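PDB 5UGR: malyl-CoA lyase/beta-methylmalyl-CoA lyase, which is a magnesium-binding lyase of the HpcH/HpaI aldolase/citrate lyase family, built on a closed eight-stranded parallel beta/alpha barrel. Local coordinates for residues Leu103-Gly108 / Leu138-Gly144; Phe163-Ala169 / Trp206-Gln210. All coordinates share one frame; numbering follows the deposited sequence.

Contact 1 (Leu103-Gly108 / Leu138-Gly144). With MG (magnesium ion), chain B.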
ATOM      1  N   LEU A 103     -19.490  15.876  13.742  1.00 12.66           N
ATOM      2  CA  LEU A 103     -18.769  14.860  14.510  1.00 11.46           C
ATOM      3  C   LEU A 103     -19.278  13.486  14.011  1.00 13.13           C
ATOM      4  O   LEU A 103     -20.457  13.135  14.159  1.00 13.19           O
ATOM      5  CB  LEU A 103     -18.966  15.041  16.014  1.00 13.15           C
ATOM      6  CG  LEU A 103     -18.492  13.931  16.939  1.00 13.64           C
ATOM      7  CD1 LEU A 103     -17.027  13.579  16.666  1.00 13.98           C
ATOM      8  CD2 LEU A 103     -18.674  14.363  18.383  1.00 14.19           C
ATOM      9  N   ILE A 104     -18.362  12.742  13.378  1.00 12.30           N
ATOM     10  CA  ILE A 104     -18.675  11.471  12.755  1.00 12.00           C
ATOM     11  C   ILE A 104     -18.280  10.388  13.789  1.00 11.65           C
ATOM     12  O   ILE A 104     -17.110  10.305  14.186  1.00 12.12           O
ATOM     13  CB  ILE A 104     -17.896  11.214  11.466  1.00 12.83           C
ATOM     14  CG1 ILE A 104     -18.037  12.374  10.483  1.00 12.92           C
ATOM     15  CG2 ILE A 104     -18.348   9.913  10.817  1.00 13.28           C
ATOM     16  CD1 ILE A 104     -17.072  12.314   9.303  1.00 13.64           C
ATOM     17  N   PRO A 105     -19.223   9.551  14.230  1.00 11.49           N
ATOM     18  CA  PRO A 105     -18.956   8.543  15.250  1.00 12.93           C
ATOM     19  C   PRO A 105     -18.372   7.241  14.685  1.00 12.72           C
ATOM     20  O   PRO A 105     -18.558   6.925  13.488  1.00 12.04           O
ATOM     21  CB  PRO A 105     -20.355   8.301  15.860  1.00 14.82           C
ATOM     22  CG  PRO A 105     -21.243   8.410  14.642  1.00 13.84           C
ATOM     23  CD  PRO A 105     -20.662   9.552  13.851  1.00 12.55           C
ATOM     24  N   LYS A 106     -17.643   6.541  15.570  1.00 12.41           N
ATOM     25  CA  LYS A 106     -17.282   5.153  15.294  1.00 12.37           C
ATOM     26  C   LYS A 106     -16.463   4.982  14.037  1.00 12.10           C
ATOM     27  O   LYS A 106     -16.548   3.993  13.331  1.00 12.66           O
ATOM     28  CB  LYS A 106     -18.486   4.214  15.288  1.00 12.42           C
ATOM     29  CG  LYS A 106     -19.376   4.348  16.490  1.00 12.70           C
ATOM     30  CD  LYS A 106     -20.569   3.436  16.469  1.00 13.57           C
ATOM     31  CE  LYS A 106     -21.335   3.369  15.145  1.00 15.73           C
ATOM     32  NZ  LYS A 106     -22.628   2.593  15.306  1.00 14.07           N
ATOM     33  N   VAL A 107     -15.642   5.980  13.711  1.00 11.91           N
ATOM     34  CA  VAL A 107     -14.955   5.920  12.399  1.00 11.38           C
ATOM     35  C   VAL A 107     -13.938   4.761  12.401  1.00 10.89           C
ATOM     36  O   VAL A 107     -13.178   4.578  13.358  1.00 12.42           O
ATOM     37  CB  VAL A 107     -14.247   7.260  12.061  1.00 11.46           C
ATOM     38  CG1 VAL A 107     -13.424   7.181  10.773  1.00 12.75           C
ATOM     39  CG2 VAL A 107     -15.298   8.357  11.946  1.00 13.74           C
ATOM     40  N   GLY A 108     -13.979   3.969  11.337  1.00 11.58           N
ATOM     41  CA  GLY A 108     -13.150   2.763  11.248  1.00 11.52           C
ATOM     42  C   GLY A 108     -12.069   2.834  10.206  1.00 11.37           C
ATOM     43  O   GLY A 108     -10.992   2.309  10.414  1.00 12.75           O
ATOM     44  N   LEU A 138     -14.627  10.646  15.806  1.00 12.30           N
ATOM     45  CA  LEU A 138     -14.498   9.871  17.033  1.00 12.29           C
ATOM     46  C   LEU A 138     -13.739   8.583  16.765  1.00 12.21           C
ATOM     47  O   LEU A 138     -14.143   7.780  15.875  1.00 12.83           O
ATOM     48  CB  LEU A 138     -15.882   9.551  17.595  1.00 13.91           C
ATOM     49  CG  LEU A 138     -16.297  10.363  18.798  1.00 13.14           C
ATOM     50  CD1 LEU A 138     -17.800  10.477  18.914  1.00 14.80           C
ATOM     51  CD2 LEU A 138     -15.679   9.822  20.056  1.00 14.00           C
ATOM     52  N   ILE A 139     -12.632   8.412  17.492  1.00 11.65           N
ATOM     53  CA  ILE A 139     -11.873   7.152  17.522  1.00 12.87           C
ATOM     54  C   ILE A 139     -12.331   6.487  18.814  1.00 11.59           C
ATOM     55  O   ILE A 139     -11.924   6.878  19.940  1.00 13.19           O
ATOM     56  CB  ILE A 139     -10.367   7.422  17.457  1.00 12.86           C
ATOM     57  CG1 ILE A 139      -9.992   8.243  16.227  1.00 12.74           C
ATOM     58  CG2 ILE A 139      -9.608   6.090  17.509  1.00 14.87           C
ATOM     59  CD1 ILE A 139     -10.262   7.608  14.920  1.00 14.62           C
ATOM     60  N   GLU A 140     -13.248   5.531  18.656  1.00 12.19           N
ATOM     61  CA  GLU A 140     -13.990   4.964  19.799  1.00 12.13           C
ATOM     62  C   GLU A 140     -14.201   3.466  19.610  1.00 14.82           C
ATOM     63  O   GLU A 140     -15.057   2.886  20.264  1.00 13.95           O
ATOM     64  CB  GLU A 140     -15.317   5.684  20.013  1.00 12.47           C
ATOM     65  CG  GLU A 140     -16.305   5.575  18.854  1.00 13.76           C
ATOM     66  CD  GLU A 140     -17.655   6.227  19.124  1.00 14.46           C
ATOM     67  OE1 GLU A 140     -18.209   5.891  20.194  1.00 18.63           O
ATOM     68  OE2 GLU A 140     -18.114   7.006  18.274  1.00 14.04           O
ATOM     69  N   THR A 141     -13.398   2.871  18.713  1.00 11.88           N
ATOM     70  CA  THR A 141     -13.460   1.443  18.483  1.00 12.07           C
ATOM     71  C   THR A 141     -12.034   0.966  18.234  1.00 10.85           C
ATOM     72  O   THR A 141     -11.137   1.770  17.851  1.00 13.05           O
ATOM     73  CB  THR A 141     -14.300   1.078  17.230  1.00 12.65           C
ATOM     74  OG1 THR A 141     -13.688   1.640  16.057  1.00 13.08           O
ATOM     75  CG2 THR A 141     -15.737   1.534  17.346  1.00 13.81           C
ATOM     76  N   ALA A 142     -11.796  -0.327  18.442  1.00 12.89           N
ATOM     77  CA  ALA A 142     -10.493  -0.903  18.078  1.00 11.85           C
ATOM     78  C   ALA A 142     -10.197  -0.800  16.612  1.00 12.10           C
ATOM     79  O   ALA A 142      -9.058  -0.548  16.224  1.00 12.72           O
ATOM     80  CB  ALA A 142     -10.449  -2.344  18.531  1.00 14.05           C
ATOM     81  N   LEU A 143     -11.196  -0.915  15.772  1.00 11.82           N
ATOM     82  CA  LEU A 143     -11.010  -0.737  14.319  1.00 11.28           C
ATOM     83  C   LEU A 143     -10.495   0.628  13.980  1.00 11.57           C
ATOM     84  O   LEU A 143      -9.523   0.762  13.191  1.00 12.93           O
ATOM     85  CB  LEU A 143     -12.300  -1.030  13.524  1.00 12.88           C
ATOM     86  CG  LEU A 143     -12.231  -1.026  11.972  1.00 12.19           C
ATOM     87  CD1 LEU A 143     -11.274  -2.068  11.425  1.00 12.81           C
ATOM     88  CD2 LEU A 143     -13.626  -1.161  11.391  1.00 13.82           C
ATOM     89  N   GLY A 144     -11.133   1.666  14.521  1.00 12.01           N
ATOM     90  CA  GLY A 144     -10.649   3.006  14.263  1.00 12.17           C
ATOM     91  C   GLY A 144      -9.231   3.227  14.790  1.00 11.81           C
ATOM     92  O   GLY A 144      -8.395   3.869  14.131  1.00 12.46           O
TER
HETATM   93 MG    MG B 401     -19.987   6.314  21.037  1.00 16.70          MG
HETATM   94  O   HOH W   1     -15.117   1.541  13.909  1.00 13.21           O
HETATM   95  O   HOH W   2     -13.878   4.510  16.085  1.00 13.15           O
HETATM   96  O   HOH W   3     -20.241   7.884  19.734  1.00 14.09           O
HETATM   97  O   HOH W   4     -19.065   7.592  22.382  1.00 20.40           O
HETATM   98  O   HOH W   5     -21.102   5.099  19.699  1.00 18.01           O
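The backbone N of K106 donates to OE2 of E140 at 2.8 Å, a bent bond (133°) that reaches the carboxylate on its anti side and 31° out of its plane. With CG between the backbone N and the carbonyl carbon (chi1 62°) and the chain extended beyond it, the E140 carboxylate reaches both the metal and K106 N. OE1 binds the magnesium ion at 2.0 Å, while OE2 also takes a bond from a water of the metal shell. The metal bond on OE1 and the two hydrogen bonds on OE2 probably fix the rotation of the carboxylate. CG of K106 packs 3.4 Å from E140 OE2; its ammonium turns away to D81 and to D304 of the second subunit. Packing is tight in two places. At the strand ends L138 N bonds I104 O at 3.0 Å, V107 N bonds L138 O, and CD1 of L103 meets CD1 of L138 at 3.9 Å. Further on, G144, having no side chain, brings its CA to 3.1 Å from V107 O and 3.9 Å from G108 CA, while G108 lies against the L143 side chain. The looser side is watery: one water links K106 O to OG1 of partly exposed T141, and a second bridges V107 O, E140 N and that hydroxyl, which caps helix 142-146 by accepting from G144 N at 3.0 Å. The contact joins the C-terminal ends of neighbouring parallel barrel strands 101-104 and 134-139, linked through helix 110-127 as a beta-alpha-beta unit, with strand 72-76 beside L103 and helix 148-151 against V107 and I139.

Contact 2 (Phe163-Ala169 / Trp206-Gln210). With MG (magnesium ion), chain B.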
ATOM      1  N   PHE A 163     -11.011  10.989  21.448  1.00 12.46           N
ATOM      2  CA  PHE A 163     -10.849   9.646  21.990  1.00 12.77           C
ATOM      3  C   PHE A 163     -12.072   9.289  22.791  1.00 12.18           C
ATOM      4  O   PHE A 163     -12.260   9.755  23.918  1.00 13.18           O
ATOM      5  CB  PHE A 163      -9.579   9.553  22.777  1.00 13.66           C
ATOM      6  CG  PHE A 163      -9.412   8.265  23.487  1.00 11.88           C
ATOM      7  CD1 PHE A 163      -9.537   7.080  22.793  1.00 14.48           C
ATOM      8  CD2 PHE A 163      -9.234   8.228  24.885  1.00 12.94           C
ATOM      9  CE1 PHE A 163      -9.433   5.863  23.479  1.00 13.60           C
ATOM     10  CE2 PHE A 163      -9.098   7.010  25.551  1.00 14.95           C
ATOM     11  CZ  PHE A 163      -9.230   5.851  24.858  1.00 13.48           C
ATOM     12  N   GLY A 164     -12.911   8.410  22.214  1.00 13.18           N
ATOM     13  CA  GLY A 164     -14.139   7.966  22.881  1.00 12.85           C
ATOM     14  C   GLY A 164     -13.862   6.837  23.834  1.00 12.46           C
ATOM     15  O   GLY A 164     -14.066   5.655  23.505  1.00 13.53           O
ATOM     16  N   VAL A 165     -13.401   7.180  25.025  1.00 12.85           N
ATOM     17  CA  VAL A 165     -12.864   6.188  25.966  1.00 13.13           C
ATOM     18  C   VAL A 165     -13.836   5.079  26.347  1.00 13.14           C
ATOM     19  O   VAL A 165     -13.425   3.926  26.476  1.00 14.80           O
ATOM     20  CB  VAL A 165     -12.214   6.882  27.196  1.00 13.05           C
ATOM     21  CG1 VAL A 165     -13.266   7.626  28.013  1.00 14.57           C
ATOM     22  CG2 VAL A 165     -11.452   5.856  28.047  1.00 14.43           C
ATOM     23  N   ALA A 166     -15.100   5.411  26.580  1.00 14.93           N
ATOM     24  CA  ALA A 166     -16.022   4.359  27.048  1.00 15.66           C
ATOM     25  C   ALA A 166     -16.383   3.370  25.955  1.00 13.22           C
ATOM     26  O   ALA A 166     -16.406   2.113  26.147  1.00 14.62           O
ATOM     27  CB  ALA A 166     -17.280   4.983  27.645  1.00 20.97           C
ATOM     28  N   ASP A 167     -16.628   3.909  24.760  1.00 13.37           N
ATOM     29  CA  ASP A 167     -16.898   3.040  23.604  1.00 12.90           C
ATOM     30  C   ASP A 167     -15.662   2.270  23.154  1.00 13.29           C
ATOM     31  O   ASP A 167     -15.755   1.099  22.725  1.00 13.65           O
ATOM     32  CB  ASP A 167     -17.698   3.737  22.502  1.00 15.12           C
ATOM     33  CG  ASP A 167     -19.178   3.902  22.889  1.00 16.89           C
ATOM     34  OD1 ASP A 167     -19.654   3.168  23.767  1.00 20.14           O
ATOM     35  OD2 ASP A 167     -19.866   4.704  22.241  1.00 18.44           O
ATOM     36  N   TYR A 168     -14.491   2.896  23.317  1.00 14.00           N
ATOM     37  CA  TYR A 168     -13.260   2.182  23.044  1.00 12.76           C
ATOM     38  C   TYR A 168     -13.072   1.012  24.016  1.00 12.90           C
ATOM     39  O   TYR A 168     -12.707  -0.108  23.601  1.00 13.91           O
ATOM     40  CB  TYR A 168     -12.060   3.126  23.102  1.00 13.01           C
ATOM     41  CG  TYR A 168     -10.730   2.473  22.958  1.00 12.09           C
ATOM     42  CD1 TYR A 168     -10.229   2.168  21.718  1.00 12.47           C
ATOM     43  CD2 TYR A 168      -9.971   2.165  24.066  1.00 12.87           C
ATOM     44  CE1 TYR A 168      -8.984   1.589  21.570  1.00 13.29           C
ATOM     45  CE2 TYR A 168      -8.709   1.557  23.938  1.00 12.45           C
ATOM     46  CZ  TYR A 168      -8.230   1.271  22.687  1.00 14.21           C
ATOM     47  OH  TYR A 168      -6.988   0.709  22.517  1.00 14.49           O
ATOM     48  N   ALA A 169     -13.315   1.270  25.297  1.00 13.78           N
ATOM     49  CA  ALA A 169     -13.262   0.196  26.296  1.00 13.83           C
ATOM     50  C   ALA A 169     -14.196  -0.944  25.920  1.00 13.54           C
ATOM     51  O   ALA A 169     -13.839  -2.100  26.000  1.00 14.69           O
ATOM     52  CB  ALA A 169     -13.585   0.783  27.663  1.00 14.96           C
ATOM     53  N   TRP A 206      -5.322   3.885  29.370  1.00 11.85           N
ATOM     54  CA  TRP A 206      -5.578   4.585  28.115  1.00 13.13           C
ATOM     55  C   TRP A 206      -4.321   5.183  27.492  1.00 13.23           C
ATOM     56  O   TRP A 206      -4.424   5.880  26.476  1.00 13.45           O
ATOM     57  CB  TRP A 206      -6.683   5.651  28.289  1.00 13.15           C
ATOM     58  CG  TRP A 206      -7.795   5.218  29.189  1.00 13.79           C
ATOM     59  CD1 TRP A 206      -8.111   5.754  30.417  1.00 15.86           C
ATOM     60  CD2 TRP A 206      -8.640   4.063  29.019  1.00 14.11           C
ATOM     61  NE1 TRP A 206      -9.138   5.042  30.969  1.00 15.13           N
ATOM     62  CE2 TRP A 206      -9.478   3.995  30.144  1.00 14.85           C
ATOM     63  CE3 TRP A 206      -8.818   3.140  27.996  1.00 14.70           C
ATOM     64  CZ2 TRP A 206     -10.415   2.966  30.307  1.00 16.50           C
ATOM     65  CZ3 TRP A 206      -9.745   2.121  28.185  1.00 16.62           C
ATOM     66  CH2 TRP A 206     -10.513   2.052  29.323  1.00 17.51           C
ATOM     67  N   LEU A 207      -3.146   4.912  28.071  1.00 11.97           N
ATOM     68  CA  LEU A 207      -1.879   5.482  27.579  1.00 13.26           C
ATOM     69  C   LEU A 207      -1.671   5.137  26.122  1.00 12.01           C
ATOM     70  O   LEU A 207      -1.364   6.013  25.291  1.00 12.57           O
ATOM     71  CB  LEU A 207      -0.713   4.983  28.445  1.00 12.80           C
ATOM     72  CG  LEU A 207       0.664   5.548  28.124  1.00 13.86           C
ATOM     73  CD1 LEU A 207       1.537   5.502  29.376  1.00 16.94           C
ATOM     74  CD2 LEU A 207       1.344   4.855  26.954  1.00 14.00           C
ATOM     75  N   PHE A 208      -1.814   3.855  25.771  1.00 11.70           N
ATOM     76  CA  PHE A 208      -1.575   3.476  24.392  1.00 11.91           C
ATOM     77  C   PHE A 208      -2.493   4.178  23.399  1.00 11.37           C
ATOM     78  O   PHE A 208      -2.062   4.793  22.412  1.00 12.57           O
ATOM     79  CB  PHE A 208      -1.628   1.944  24.249  1.00 12.03           C
ATOM     80  CG  PHE A 208      -1.345   1.483  22.824  1.00 12.33           C
ATOM     81  CD1 PHE A 208      -2.373   1.373  21.865  1.00 12.61           C
ATOM     82  CD2 PHE A 208      -0.062   1.222  22.432  1.00 12.85           C
ATOM     83  CE1 PHE A 208      -2.110   0.957  20.590  1.00 12.94           C
ATOM     84  CE2 PHE A 208       0.207   0.825  21.134  1.00 13.56           C
ATOM     85  CZ  PHE A 208      -0.810   0.675  20.211  1.00 14.18           C
ATOM     86  N   ALA A 209      -3.779   4.112  23.702  1.00 11.57           N
ATOM     87  CA  ALA A 209      -4.789   4.728  22.870  1.00 12.46           C
ATOM     88  C   ALA A 209      -4.590   6.225  22.702  1.00 11.50           C
ATOM     89  O   ALA A 209      -4.622   6.769  21.585  1.00 13.53           O
ATOM     90  CB  ALA A 209      -6.172   4.449  23.437  1.00 14.08           C
ATOM     91  N   GLN A 210      -4.395   6.902  23.839  1.00 12.20           N
ATOM     92  CA  GLN A 210      -4.217   8.368  23.793  1.00 11.63           C
ATOM     93  C   GLN A 210      -2.974   8.798  23.024  1.00 12.42           C
ATOM     94  O   GLN A 210      -3.017   9.707  22.224  1.00 12.81           O
ATOM     95  CB  GLN A 210      -4.182   8.936  25.218  1.00 12.29           C
ATOM     96  CG  GLN A 210      -5.588   8.942  25.861  1.00 12.51           C
ATOM     97  CD  GLN A 210      -5.561   9.514  27.260  1.00 13.20           C
ATOM     98  OE1 GLN A 210      -4.605   9.346  27.996  1.00 14.79           O
ATOM     99  NE2 GLN A 210      -6.617  10.196  27.637  1.00 15.01           N
TER
HETATM  100 MG    MG B 401     -19.987   6.314  21.037  1.00 16.70          MG
HETATM  101  O   HOH W   4     -19.065   7.592  22.382  1.00 20.40           O
HETATM  102  O   HOH W   5     -21.102   5.099  19.699  1.00 18.01           O
HETATM  103  O   HOH W   3     -20.241   7.884  19.734  1.00 14.09           O
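V165 sets its CG2 methyl over one face of the W206 indole, a CH-pi contact 3.5 Å from the centroid of the six-membered ring and 18° off its normal. Placing CG2 anti to the backbone N, the first torsion of V165 sends this methyl out to the indole. CB of A169, one turn further along the helix, comes within 3.7 Å of W206 CH2, and the Y168 ring turns its edge to W206 CZ3. NE1 of the buried indole is satisfied by the carbonyl of G181. In the barrel, F163 closes strand 158-163 and G164, centre of an inverse gamma turn, is at the N-cap position of helix 165-172; W206 occupies the N-cap position of helix 207-220, so two helix starts meet here through apolar side chains. CB of A209 touches two neighbouring rings: it lies 3.6 Å from F163 CE1 and, in an off-centre CH-pi contact, 4.2 Å from the Y168 ring centroid. F163 also meets CG of Q210 through CD2 at 3.8 Å, its ring plane 62° from the Q210 amide, whose NE2 donates to D226. On the metal side of helix 165-172, D167 OD2 binds the magnesium ion at 2.0 Å, and its OD1 pairs with R301 of the second subunit.

How the contacts relate
Contacts 1 and 2 follow one another along the chain, their centres about 11 Å apart, and share the magnesium site. E140 of contact 1 and D167 of contact 2 place OE1 and OD2 only 2.9 Å from each other, a closeness of like charges that the metal probably offsets; D45 is the third protein ligand, and three waters complete the six-atom coordination of the magnesium ion. The backbones are also joined: I139 O and G164 N stand 2.9 Å apart, probably as a hydrogen bond, and L138 CD2 packs on G164 CA at 3.7 Å. M145 of helix 142-146, which begins within contact 1, touches Y168 and A209 of contact 2. Both contacts also reach the second subunit.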